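Local coordinates for protein heat-inducible transcription repressor HrcA (Thermotoga maritima, PDB 1STZ) that probably represses class I heat shock genes, the grpE-dnaK-dnaJ and groELS operons, by binding DNA as a negative regulator of transcription, at residues R251-L254 against E255-D259; K261-E264 against S265-G268. All coordinates share one frame; numbering follows the deposited sequence.

Contact 1: R251-L254 against E255-D259; sequences RNLL and EEVKD
Leu253 and Val257 meet across one turn at the C-terminal end of helix 247-256, a local contact in the GAF-like C-terminal domain of HrcA. Three consecutive i+4 backbone bonds hold the turn: Glu255 N to Arg251 O, Glu256 N to Asn252 O and Val257 N to Leu253 O. Val257 N to Leu253 O measures 3.0 Å. A type I beta turn from Glu256 to Asp259 follows, closed by the bond from Asp259 N to Glu256 O (3.0 Å).

On the inner face Leu253 CD2 lies 3.7 Å from Val257 CG2, the two side chains slanting across each other. A chi1 of -152° swings CG of Leu253 roughly opposite its backbone N and next to its carbonyl carbon, and CD2 is the methyl that meets Val257. Both residues rest on Phe307 of strand 299-309, while Tyr134 and Leu136 of strand 134-138 touch Leu253 and Val257 respectively; compact aliphatic residues suit a helix face laid on a sheet.

The other sides of the turn carry the polar groups, although Leu254 itself packs on Glu237 of the second subunit. The Lys258 chain curls past Leu254 O, with CE 3.5 Å from it. A water bridges the two residues, donating to Leu254 O at 2.8 Å and accepting from Lys258 NZ at 2.7 Å. The final bend of the lysine chain (chi4 -64°) brings NZ to this water. Glu256 sends its carboxylate to Arg281, which also pairs with Asp259, whereas Arg251 gives NE to Leu240 O of the second subunit.

Where the i+4 pattern runs out, the water takes over at the carbonyl of Leu254 and links it to the ammonium of Lys258; the positive charge there probably also offsets the partial negative charge of the helix end.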
ATOM      1  N   ARG A 251     -21.434   5.761 -22.296  1.00 15.64           N
ATOM      2  CA  ARG A 251     -21.144   6.327 -23.612  1.00 16.07           C
ATOM      3  C   ARG A 251     -21.288   7.850 -23.559  1.00 16.08           C
ATOM      4  O   ARG A 251     -20.448   8.561 -24.075  1.00 16.03           O
ATOM      5  CB  ARG A 251     -22.082   5.786 -24.672  1.00 15.60           C
ATOM      6  CG  ARG A 251     -21.846   4.355 -25.058  1.00 16.54           C
ATOM      7  CD  ARG A 251     -22.951   3.795 -25.919  1.00 14.81           C
ATOM      8  NE  ARG A 251     -22.588   2.513 -26.491  1.00 14.74           N
ATOM      9  CZ  ARG A 251     -23.452   1.646 -26.998  1.00 15.78           C
ATOM     10  NH1 ARG A 251     -24.747   1.914 -27.055  1.00 16.38           N
ATOM     11  NH2 ARG A 251     -23.013   0.502 -27.494  1.00 16.45           N
ATOM     12  N   ASN A 252     -22.338   8.344 -22.909  1.00 16.31           N
ATOM     13  CA  ASN A 252     -22.550   9.799 -22.814  1.00 16.79           C
ATOM     14  C   ASN A 252     -21.388  10.474 -22.113  1.00 16.53           C
ATOM     15  O   ASN A 252     -20.945  11.522 -22.531  1.00 16.89           O
ATOM     16  CB  ASN A 252     -23.856  10.152 -22.101  1.00 16.24           C
ATOM     17  CG  ASN A 252     -25.083   9.834 -22.937  1.00 17.15           C
ATOM     18  OD1 ASN A 252     -25.006   9.745 -24.155  1.00 17.77           O
ATOM     19  ND2 ASN A 252     -26.227   9.665 -22.273  1.00 16.85           N
ATOM     20  N   LEU A 253     -20.883   9.863 -21.058  1.00 16.93           N
ATOM     21  CA  LEU A 253     -19.788  10.443 -20.309  1.00 17.95           C
ATOM     22  C   LEU A 253     -18.533  10.521 -21.177  1.00 18.34           C
ATOM     23  O   LEU A 253     -17.883  11.566 -21.244  1.00 17.85           O
ATOM     24  CB  LEU A 253     -19.499   9.616 -19.077  1.00 18.79           C
ATOM     25  CG  LEU A 253     -18.900  10.224 -17.803  1.00 21.28           C
ATOM     26  CD1 LEU A 253     -17.688   9.497 -17.422  1.00 22.99           C
ATOM     27  CD2 LEU A 253     -18.649  11.714 -17.854  1.00 22.78           C
ATOM     28  N   LEU A 254     -18.210   9.411 -21.840  1.00 17.95           N
ATOM     29  CA  LEU A 254     -16.985   9.319 -22.620  1.00 19.08           C
ATOM     30  C   LEU A 254     -17.019  10.339 -23.752  1.00 18.80           C
ATOM     31  O   LEU A 254     -16.015  10.923 -24.070  1.00 18.63           O
ATOM     32  CB  LEU A 254     -16.800   7.913 -23.180  1.00 19.02           C
ATOM     33  CG  LEU A 254     -16.507   6.882 -22.089  1.00 21.51           C
ATOM     34  CD1 LEU A 254     -16.580   5.450 -22.648  1.00 22.93           C
ATOM     35  CD2 LEU A 254     -15.158   7.153 -21.429  1.00 23.61           C
ATOM     36  N   GLU A 255     -18.196  10.579 -24.309  1.00 18.81           N
ATOM     37  CA  GLU A 255     -18.368  11.638 -25.289  1.00 19.93           C
ATOM     38  C   GLU A 255     -18.188  13.071 -24.717  1.00 19.48           C
ATOM     39  O   GLU A 255     -17.473  13.873 -25.299  1.00 18.34           O
ATOM     40  CB  GLU A 255     -19.723  11.482 -25.990  1.00 20.66           C
ATOM     41  CG  GLU A 255     -19.678  11.722 -27.492  1.00 24.91           C
ATOM     42  CD  GLU A 255     -19.376  10.464 -28.327  1.00 30.88           C
ATOM     43  OE1 GLU A 255     -20.353   9.751 -28.716  1.00 32.01           O
ATOM     44  OE2 GLU A 255     -18.169  10.201 -28.629  1.00 33.17           O
ATOM     45  N   GLU A 256     -18.804  13.382 -23.580  1.00 19.75           N
ATOM     46  CA  GLU A 256     -18.874  14.769 -23.092  1.00 20.86           C
ATOM     47  C   GLU A 256     -17.570  15.251 -22.475  1.00 21.52           C
ATOM     48  O   GLU A 256     -17.239  16.424 -22.499  1.00 21.69           O
ATOM     49  CB  GLU A 256     -19.998  14.915 -22.073  1.00 20.97           C
ATOM     50  CG  GLU A 256     -21.387  14.692 -22.671  1.00 24.16           C
ATOM     51  CD  GLU A 256     -21.679  15.597 -23.853  1.00 28.19           C
ATOM     52  OE1 GLU A 256     -21.547  16.825 -23.704  1.00 31.53           O
ATOM     53  OE2 GLU A 256     -22.037  15.088 -24.939  1.00 33.21           O
ATOM     54  N   VAL A 257     -16.858  14.302 -21.910  1.00 21.55           N
ATOM     55  CA  VAL A 257     -15.564  14.479 -21.313  1.00 22.64           C
ATOM     56  C   VAL A 257     -14.473  14.983 -22.292  1.00 22.88           C
ATOM     57  O   VAL A 257     -13.452  15.515 -21.849  1.00 23.12           O
ATOM     58  CB  VAL A 257     -15.212  13.105 -20.663  1.00 22.94           C
ATOM     59  CG1 VAL A 257     -13.868  12.602 -21.009  1.00 23.47           C
ATOM     60  CG2 VAL A 257     -15.524  13.143 -19.159  1.00 23.84           C
ATOM     61  N   LYS A 258     -14.683  14.797 -23.597  1.00 22.60           N
ATOM     62  CA  LYS A 258     -13.799  15.349 -24.629  1.00 23.08           C
ATOM     63  C   LYS A 258     -13.998  16.853 -24.853  1.00 22.62           C
ATOM     64  O   LYS A 258     -13.174  17.496 -25.504  1.00 21.73           O
ATOM     65  CB  LYS A 258     -14.023  14.646 -25.980  1.00 23.27           C
ATOM     66  CG  LYS A 258     -13.771  13.122 -25.995  1.00 25.04           C
ATOM     67  CD  LYS A 258     -14.307  12.499 -27.299  1.00 28.27           C
ATOM     68  CE  LYS A 258     -14.472  10.981 -27.195  1.00 31.43           C
ATOM     69  NZ  LYS A 258     -13.139  10.269 -26.974  1.00 33.81           N
ATOM     70  N   ASP A 259     -15.125  17.390 -24.386  1.00 22.19           N
ATOM     71  CA  ASP A 259     -15.446  18.810 -24.521  1.00 21.95           C
ATOM     72  C   ASP A 259     -14.726  19.592 -23.409  1.00 21.76           C
ATOM     73  O   ASP A 259     -15.223  19.667 -22.276  1.00 20.53           O
ATOM     74  CB  ASP A 259     -16.968  18.998 -24.445  1.00 22.18           C
ATOM     75  CG  ASP A 259     -17.418  20.410 -24.812  1.00 23.90           C
ATOM     76  OD1 ASP A 259     -18.578  20.557 -25.265  1.00 24.56           O
ATOM     77  OD2 ASP A 259     -16.696  21.428 -24.684  1.00 26.18           O
TER
HETATM   78  O   HOH W   1     -13.422   9.966 -24.322  1.00 33.39           O

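Contact 2: K261-E264 against S265-G268; sequences KFLE and SLVG
Ser265 turns its hydroxyl back onto the carbonyl of Phe262, one turn earlier in the short helix 260-266. Ser265 OG donates to Phe262 O at 2.7 Å, in the carbonyl plane and on a lone pair; chi1 of 79° sets OG between the backbone N and the carbonyl carbon, where it can reach that acceptor. A small hydroxyl suits this place because it can reach the backbone of its own helix. The backbone bonds are less regular. Ser265 N reaches Lys261 O at 3.1 Å, but Leu266 N takes Leu263 O from above the carbonyl plane, and its bond to Phe262 O is weak.

This shift from i+4 toward i+3 bonding marks the fraying C-terminal end of the helix, from which the chain leads toward strand 272-275. A water spans the exit, donating to Glu264 O (2.7 Å) and Val267 O (2.6 Å).

Apolar packing occupies the buried face. Leu266 CG sits over one face of the Phe262 ring, and Leu266 CD2 comes 4.0 Å from Phe262 CZ. The other methyl, Leu266 CD1, lies 4.0 Å from Leu263 CD2, so the forked leucine serves both neighbours. Ile279 touches both Phe262 and Leu266.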
ATOM      1  N   LYS A 261     -14.078  22.847 -22.961  1.00 21.11           N
ATOM      2  CA  LYS A 261     -14.855  24.004 -22.534  1.00 21.65           C
ATOM      3  C   LYS A 261     -15.903  23.607 -21.487  1.00 20.81           C
ATOM      4  O   LYS A 261     -16.061  24.279 -20.487  1.00 20.81           O
ATOM      5  CB  LYS A 261     -15.532  24.642 -23.746  1.00 22.19           C
ATOM      6  CG  LYS A 261     -15.569  26.163 -23.742  1.00 26.14           C
ATOM      7  CD  LYS A 261     -14.352  26.789 -24.436  1.00 29.23           C
ATOM      8  CE  LYS A 261     -14.755  27.882 -25.443  1.00 31.77           C
ATOM      9  NZ  LYS A 261     -15.506  27.368 -26.639  1.00 33.33           N
ATOM     10  N   PHE A 262     -16.612  22.506 -21.728  1.00 19.76           N
ATOM     11  CA  PHE A 262     -17.524  21.948 -20.745  1.00 19.25           C
ATOM     12  C   PHE A 262     -16.805  21.501 -19.465  1.00 18.96           C
ATOM     13  O   PHE A 262     -17.238  21.837 -18.368  1.00 18.77           O
ATOM     14  CB  PHE A 262     -18.328  20.798 -21.350  1.00 18.87           C
ATOM     15  CG  PHE A 262     -19.141  20.056 -20.354  1.00 19.21           C
ATOM     16  CD1 PHE A 262     -20.238  20.667 -19.745  1.00 21.20           C
ATOM     17  CD2 PHE A 262     -18.817  18.760 -20.008  1.00 20.27           C
ATOM     18  CE1 PHE A 262     -20.999  19.975 -18.806  1.00 20.94           C
ATOM     19  CE2 PHE A 262     -19.554  18.077 -19.068  1.00 21.94           C
ATOM     20  CZ  PHE A 262     -20.652  18.682 -18.472  1.00 22.57           C
ATOM     21  N   LEU A 263     -15.707  20.762 -19.576  1.00 19.00           N
ATOM     22  CA  LEU A 263     -14.970  20.352 -18.375  1.00 19.36           C
ATOM     23  C   LEU A 263     -14.527  21.549 -17.553  1.00 19.92           C
ATOM     24  O   LEU A 263     -14.576  21.516 -16.316  1.00 19.47           O
ATOM     25  CB  LEU A 263     -13.736  19.507 -18.712  1.00 19.69           C
ATOM     26  CG  LEU A 263     -13.935  18.043 -19.081  1.00 20.62           C
ATOM     27  CD1 LEU A 263     -12.550  17.393 -19.256  1.00 22.59           C
ATOM     28  CD2 LEU A 263     -14.748  17.299 -18.025  1.00 21.39           C
ATOM     29  N   GLU A 264     -14.079  22.601 -18.234  1.00 20.17           N
ATOM     30  CA  GLU A 264     -13.600  23.800 -17.555  1.00 21.00           C
ATOM     31  C   GLU A 264     -14.731  24.507 -16.802  1.00 20.69           C
ATOM     32  O   GLU A 264     -14.487  25.093 -15.746  1.00 21.22           O
ATOM     33  CB  GLU A 264     -12.921  24.773 -18.545  1.00 21.75           C
ATOM     34  CG  GLU A 264     -11.497  24.345 -18.907  1.00 24.67           C
ATOM     35  CD  GLU A 264     -10.798  25.233 -19.938  1.00 28.76           C
ATOM     36  OE1 GLU A 264     -11.401  26.217 -20.423  1.00 31.35           O
ATOM     37  OE2 GLU A 264      -9.620  24.937 -20.269  1.00 32.79           O
ATOM     38  N   SER A 265     -15.950  24.451 -17.346  1.00 19.35           N
ATOM     39  CA  SER A 265     -17.123  25.076 -16.728  1.00 18.88           C
ATOM     40  C   SER A 265     -17.552  24.370 -15.437  1.00 19.55           C
ATOM     41  O   SER A 265     -18.232  24.962 -14.619  1.00 19.05           O
ATOM     42  CB  SER A 265     -18.311  25.098 -17.708  1.00 18.68           C
ATOM     43  OG  SER A 265     -18.961  23.827 -17.785  1.00 17.07           O
ATOM     44  N   LEU A 266     -17.168  23.107 -15.283  1.00 20.11           N
ATOM     45  CA  LEU A 266     -17.465  22.340 -14.079  1.00 21.42           C
ATOM     46  C   LEU A 266     -16.686  22.822 -12.862  1.00 22.78           C
ATOM     47  O   LEU A 266     -17.180  22.774 -11.725  1.00 22.00           O
ATOM     48  CB  LEU A 266     -17.158  20.851 -14.295  1.00 20.84           C
ATOM     49  CG  LEU A 266     -18.006  20.128 -15.336  1.00 20.39           C
ATOM     50  CD1 LEU A 266     -17.505  18.722 -15.537  1.00 20.20           C
ATOM     51  CD2 LEU A 266     -19.465  20.090 -14.916  1.00 20.12           C
ATOM     52  N   VAL A 267     -15.469  23.287 -13.104  1.00 24.27           N
ATOM     53  CA  VAL A 267     -14.546  23.529 -12.017  1.00 25.77           C
ATOM     54  C   VAL A 267     -14.804  24.918 -11.413  1.00 26.19           C
ATOM     55  O   VAL A 267     -14.946  25.906 -12.126  1.00 26.92           O
ATOM     56  CB  VAL A 267     -13.053  23.250 -12.458  1.00 26.23           C
ATOM     57  CG1 VAL A 267     -12.582  24.232 -13.527  1.00 27.55           C
ATOM     58  CG2 VAL A 267     -12.122  23.264 -11.235  1.00 26.62           C
ATOM     59  N   GLY A 268     -14.940  24.960 -10.091  1.00 26.40           N
ATOM     60  CA  GLY A 268     -15.205  26.177  -9.355  1.00 26.55           C
ATOM     61  C   GLY A 268     -13.981  26.656  -8.572  1.00 27.24           C
ATOM     62  O   GLY A 268     -12.841  26.427  -8.979  1.00 26.73           O
TER
HETATM   63  O   HOH W   2     -15.341  27.199 -14.332  1.00 35.40           O

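How the contacts relate
Contacts 1 and 2 follow each other in the chain, on helices 247-256 and 260-266, with centres about 13 Å apart. Asp259 joins them: as N-cap of the second helix, it accepts a hydrogen bond from Phe262 N of contact 2 through OD2. The two also pack directly, with Val257 O 3.3 Å from Leu263 CD1 and Glu256 O 3.8 Å from Phe262 CD2. Leu284 and Arg281 are shared neighbours, each meeting Glu256 and Phe262. Contact 1 alone reaches the second subunit, through Arg251 and Leu254; no other chain of the assembly touches contact 2.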